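Local structure of formate dehydrogenase subunit beta (1H0H) at residues G99-Y113 against P125-M139. The protein serves as the electron-transfer subunit of formate dehydrogenase, carrying three [4Fe-4S] clusters for the reversible two-electron oxidation of formate to carbon dioxide. Numbering follows the deposited sequence. Where two conformers were deposited one is given.
Sequences GCVLFTPKTKDLEDY and PRKVAESNQMAKCDM. With SF4 (iron/sulfur cluster), chain M; SF4 (iron/sulfur cluster), chain N.
K136 reaches across to V101 in the ferredoxin-type dicluster region, between two [4Fe-4S] clusters, where strand 101-103 and the 3-10 segment 105-109 run past the hairpin of strands 126-127 and 134-135. Its NZ gives one hydrogen bond to V101 O (2.7 Å) and a second to C137 O, a bend at chi4 (63°) turning the amine back between the two carbonyls. C137 SG binds an iron of one cluster, while K136 CD lies 3.5 Å from S3 of the other, so one lysine ties together the backbone beside both; its positive charge may also tune the nearby cluster. Further polar links follow along the chain. T107 OG1 accepts an almost straight bond from M134 N (177°) and donates to T104 O. N132 ND2 donates to L110 O, which lies in the plane of its amide. A water bridges K108 O to N132 N; two more lie between the strands, taking the N-H of F103 and of K136. K136 CD makes a CH-pi contact over one face of the F103 ring, M134 CB meets that ring's edge at CD2 (3.6 Å), and P125 CB touches CE2 and CZ. M134 CE reaches L110 CD1, with V116 and I117 of helix 113-119 also against this methionine. At the outer end K127 NZ bonds V128 O and S131 O, while its CD sits over the centre of the Y113 ring (CH-pi), 3.6 Å from the centroid.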
# COMPACT_ATOMS: atom_id res chain seq x y z
N GLY B 99 -37.98 18.36 1.78
CA GLY B 99 -37.94 18.43 3.23
C GLY B 99 -36.70 19.19 3.67
O GLY B 99 -36.45 19.34 4.87
N CYS B 100 -35.91 19.68 2.71
CA CYS B 100 -34.69 20.38 3.08
C CYS B 100 -34.97 21.67 3.84
O CYS B 100 -35.86 22.43 3.47
CB CYS B 100 -33.81 20.71 1.87
SG CYS B 100 -32.39 21.79 2.27
N VAL B 101 -34.18 21.90 4.89
CA VAL B 101 -34.25 23.13 5.67
C VAL B 101 -33.03 23.90 5.20
O VAL B 101 -31.90 23.52 5.47
CB VAL B 101 -34.20 22.83 7.18
CG1 VAL B 101 -34.11 24.12 7.98
CG2 VAL B 101 -35.45 22.01 7.59
N LEU B 102 -33.28 24.97 4.47
CA LEU B 102 -32.21 25.66 3.80
C LEU B 102 -31.90 27.03 4.38
O LEU B 102 -32.71 27.96 4.26
CB LEU B 102 -32.56 25.76 2.32
CG LEU B 102 -31.61 26.51 1.39
CD1 LEU B 102 -30.22 25.87 1.38
CD2 LEU B 102 -32.19 26.51 -0.00
N PHE B 103 -30.76 27.17 5.04
CA PHE B 103 -30.35 28.49 5.49
C PHE B 103 -29.86 29.22 4.26
O PHE B 103 -29.02 28.70 3.51
CB PHE B 103 -29.20 28.45 6.49
CG PHE B 103 -29.61 28.30 7.93
CD1 PHE B 103 -30.62 27.45 8.30
CD2 PHE B 103 -28.93 28.99 8.91
CE1 PHE B 103 -30.95 27.29 9.61
CE2 PHE B 103 -29.25 28.84 10.24
CZ PHE B 103 -30.26 28.00 10.60
N THR B 104 -30.36 30.42 4.05
CA THR B 104 -29.92 31.22 2.92
C THR B 104 -29.07 32.38 3.42
O THR B 104 -29.03 32.67 4.61
CB THR B 104 -31.15 31.77 2.14
OG1 THR B 104 -31.81 32.80 2.92
CG2 THR B 104 -32.22 30.73 2.00
N PRO B 105 -28.38 33.06 2.52
CA PRO B 105 -27.64 34.27 2.90
C PRO B 105 -28.55 35.34 3.49
O PRO B 105 -28.04 36.23 4.19
CB PRO B 105 -27.08 34.77 1.56
CG PRO B 105 -26.93 33.49 0.76
CD PRO B 105 -28.21 32.72 1.09
N LYS B 106 -29.85 35.28 3.23
CA LYS B 106 -30.78 36.23 3.82
C LYS B 106 -30.68 36.22 5.34
O LYS B 106 -31.15 37.14 6.00
CB LYS B 106 -32.22 35.98 3.38
CG LYS B 106 -32.52 36.33 1.92
CD LYS B 106 -33.30 37.62 1.79
CE LYS B 106 -34.51 37.45 0.86
NZ LYS B 106 -34.28 36.46 -0.24
N THR B 107 -30.07 35.18 5.91
CA THR B 107 -29.87 35.16 7.35
C THR B 107 -29.03 36.34 7.82
O THR B 107 -29.12 36.74 8.98
CB THR B 107 -29.21 33.86 7.85
OG1 THR B 107 -28.09 33.52 7.03
CG2 THR B 107 -30.16 32.70 7.71
N LYS B 108 -28.22 36.90 6.93
CA LYS B 108 -27.39 38.05 7.27
C LYS B 108 -28.21 39.23 7.83
O LYS B 108 -27.70 40.02 8.65
CB LYS B 108 -26.64 38.51 6.01
CG LYS B 108 -25.52 39.50 6.27
CD LYS B 108 -24.74 39.85 5.00
CE LYS B 108 -24.00 41.18 5.16
NZ LYS B 108 -22.59 41.10 4.69
N ASP B 109 -29.45 39.36 7.38
CA ASP B 109 -30.33 40.46 7.79
C ASP B 109 -31.14 40.19 9.04
O ASP B 109 -31.95 41.02 9.43
CB ASP B 109 -31.35 40.82 6.70
CG ASP B 109 -30.73 41.16 5.37
OD1 ASP B 109 -29.60 41.68 5.34
OD2 ASP B 109 -31.34 40.95 4.29
N LEU B 110 -31.00 39.01 9.62
CA LEU B 110 -31.69 38.73 10.86
C LEU B 110 -31.10 39.61 11.97
O LEU B 110 -29.88 39.71 12.12
CB LEU B 110 -31.56 37.26 11.24
CG LEU B 110 -32.28 36.30 10.30
CD1 LEU B 110 -31.92 34.85 10.63
CD2 LEU B 110 -33.78 36.54 10.39
N GLU B 111 -31.95 40.29 12.72
CA GLU B 111 -31.41 41.03 13.85
C GLU B 111 -31.11 40.08 15.02
O GLU B 111 -30.16 40.30 15.76
CB GLU B 111 -32.32 42.20 14.26
CG GLU B 111 -33.62 41.82 14.93
CD GLU B 111 -34.46 43.03 15.33
OE1 GLU B 111 -34.48 44.03 14.57
OE2 GLU B 111 -35.11 42.99 16.40
N ASP B 112 -31.91 39.02 15.16
CA ASP B 112 -31.74 38.11 16.28
C ASP B 112 -31.26 36.72 15.89
O ASP B 112 -32.00 35.74 15.88
CB ASP B 112 -33.02 38.02 17.10
CG ASP B 112 -32.85 37.21 18.37
OD1 ASP B 112 -31.69 36.90 18.73
OD2 ASP B 112 -33.83 36.86 19.07
N TYR B 113 -29.99 36.60 15.59
CA TYR B 113 -29.51 35.29 15.21
C TYR B 113 -29.33 34.34 16.40
O TYR B 113 -29.42 33.13 16.22
CB TYR B 113 -28.19 35.40 14.46
CG TYR B 113 -27.04 35.69 15.38
CD1 TYR B 113 -26.40 34.67 16.05
CD2 TYR B 113 -26.59 36.99 15.59
CE1 TYR B 113 -25.35 34.91 16.89
CE2 TYR B 113 -25.52 37.25 16.42
CZ TYR B 113 -24.92 36.20 17.07
OH TYR B 113 -23.85 36.40 17.92
N PRO B 125 -26.62 25.07 13.71
CA PRO B 125 -26.34 26.26 12.87
C PRO B 125 -25.16 27.10 13.35
O PRO B 125 -24.96 27.25 14.55
CB PRO B 125 -27.60 27.13 13.02
CG PRO B 125 -28.56 26.39 13.84
CD PRO B 125 -27.93 25.16 14.38
N ARG B 126 -24.43 27.70 12.41
CA ARG B 126 -23.25 28.49 12.80
C ARG B 126 -23.16 29.81 12.03
O ARG B 126 -23.51 29.88 10.87
CB ARG B 126 -21.98 27.66 12.62
CG ARG B 126 -21.88 26.49 13.56
CD ARG B 126 -21.60 26.88 14.98
NE ARG B 126 -21.47 25.75 15.89
CZ ARG B 126 -22.47 25.22 16.57
NH1 ARG B 126 -23.71 25.69 16.44
NH2 ARG B 126 -22.24 24.20 17.37
N LYS B 127 -22.69 30.84 12.71
CA LYS B 127 -22.58 32.17 12.15
C LYS B 127 -21.15 32.46 11.68
O LYS B 127 -20.19 32.14 12.37
CB LYS B 127 -22.91 33.20 13.24
CG LYS B 127 -23.11 34.62 12.74
CD LYS B 127 -23.23 35.62 13.92
CE LYS B 127 -21.87 35.92 14.58
NZ LYS B 127 -21.02 36.91 13.84
N VAL B 128 -21.03 33.13 10.54
CA VAL B 128 -19.72 33.56 10.05
C VAL B 128 -19.27 34.73 10.96
O VAL B 128 -20.10 35.46 11.50
CB VAL B 128 -19.81 34.05 8.60
CG1 VAL B 128 -20.53 35.40 8.55
CG2 VAL B 128 -18.42 34.13 7.96
N ALA B 129 -17.97 34.91 11.12
CA ALA B 129 -17.49 35.95 12.04
C ALA B 129 -17.96 37.36 11.73
O ALA B 129 -18.41 38.10 12.61
CB ALA B 129 -15.95 35.93 12.10
N GLU B 130 -17.87 37.74 10.46
CA GLU B 130 -18.03 39.15 10.13
C GLU B 130 -19.47 39.71 10.03
O GLU B 130 -19.65 40.91 9.85
CB GLU B 130 -17.24 39.44 8.85
CG GLU B 130 -15.74 39.12 8.96
CD GLU B 130 -15.39 37.64 8.82
OE1 GLU B 130 -16.30 36.78 8.77
OE2 GLU B 130 -14.18 37.32 8.75
N SER B 131 -20.49 38.86 10.20
CA SER B 131 -21.87 39.30 10.07
C SER B 131 -22.78 38.28 10.73
O SER B 131 -22.30 37.35 11.40
CB SER B 131 -22.26 39.44 8.60
OG SER B 131 -22.55 38.18 8.02
N ASN B 132 -24.09 38.47 10.57
CA ASN B 132 -25.06 37.55 11.14
C ASN B 132 -25.39 36.39 10.23
O ASN B 132 -26.26 35.59 10.55
CB ASN B 132 -26.35 38.27 11.50
CG ASN B 132 -26.22 39.10 12.74
OD1 ASN B 132 -25.16 39.16 13.34
ND2 ASN B 132 -27.32 39.76 13.14
N GLN B 133 -24.73 36.31 9.08
CA GLN B 133 -25.01 35.22 8.17
C GLN B 133 -24.71 33.88 8.80
O GLN B 133 -23.65 33.71 9.41
CB GLN B 133 -24.20 35.34 6.88
CG GLN B 133 -24.76 34.48 5.78
CD GLN B 133 -24.14 34.79 4.43
OE1 GLN B 133 -23.76 35.94 4.17
NE2 GLN B 133 -24.05 33.79 3.57
N MET B 134 -25.61 32.93 8.59
CA MET B 134 -25.46 31.58 9.13
C MET B 134 -25.54 30.51 8.05
O MET B 134 -26.21 30.68 7.03
CB MET B 134 -26.52 31.33 10.20
CG MET B 134 -26.32 32.16 11.49
SD MET B 134 -27.67 31.92 12.67
CE MET B 134 -29.02 32.62 11.73
N ALA B 135 -24.87 29.38 8.25
CA ALA B 135 -24.93 28.29 7.29
C ALA B 135 -24.84 26.95 8.01
O ALA B 135 -24.49 26.91 9.18
CB ALA B 135 -23.83 28.43 6.21
N LYS B 136 -25.17 25.88 7.29
CA LYS B 136 -25.19 24.52 7.80
C LYS B 136 -25.48 23.64 6.59
O LYS B 136 -25.59 24.14 5.47
CB LYS B 136 -26.32 24.36 8.84
CG LYS B 136 -27.70 24.55 8.23
CD LYS B 136 -28.86 24.14 9.19
CE LYS B 136 -30.21 24.00 8.44
NZ LYS B 136 -30.14 22.89 7.39
N CYS B 137 -25.56 22.32 6.81
CA CYS B 137 -25.90 21.35 5.78
C CYS B 137 -27.10 21.80 4.95
O CYS B 137 -28.14 22.19 5.52
CB CYS B 137 -26.23 20.03 6.48
SG CYS B 137 -27.01 18.78 5.48
N ASP B 138 -26.97 21.77 3.63
CA ASP B 138 -28.10 22.11 2.77
C ASP B 138 -28.71 20.88 2.08
O ASP B 138 -29.35 20.99 1.03
CB ASP B 138 -27.71 23.18 1.74
CG ASP B 138 -26.74 22.68 0.67
OD1 ASP B 138 -26.28 21.52 0.75
OD2 ASP B 138 -26.38 23.41 -0.28
N MET B 139 -28.49 19.72 2.70
CA MET B 139 -28.96 18.45 2.15
C MET B 139 -28.47 18.25 0.71
O MET B 139 -29.07 17.50 -0.05
CB MET B 139 -30.52 18.39 2.19
CG MET B 139 -31.11 16.99 2.27
SD MET B 139 -32.93 16.83 2.06
CE MET B 139 -33.53 16.91 3.72
FE1 SF4 M . -24.71 17.49 1.59
FE2 SF4 M . -23.99 15.65 3.50
FE3 SF4 M . -25.45 17.90 4.19
FE4 SF4 M . -22.80 18.11 3.47
S1 SF4 M . -23.69 16.96 5.27
S2 SF4 M . -24.57 19.40 2.80
S3 SF4 M . -22.54 16.54 1.93
S4 SF4 M . -26.22 16.31 2.78
FE1 SF4 N . -31.22 22.48 14.08
FE2 SF4 N . -31.04 21.58 11.47
FE3 SF4 N . -33.33 21.00 13.09
FE4 SF4 N . -32.86 23.59 12.24
S1 SF4 N . -33.41 21.73 10.88
S2 SF4 N . -33.43 23.03 14.28
S3 SF4 N . -30.50 23.65 12.27
S4 SF4 N . -31.10 20.24 13.39
O HOH W 1 -28.66 25.11 4.72
O HOH W 2 -26.70 27.08 4.70
O HOH W 3 -25.41 40.89 9.40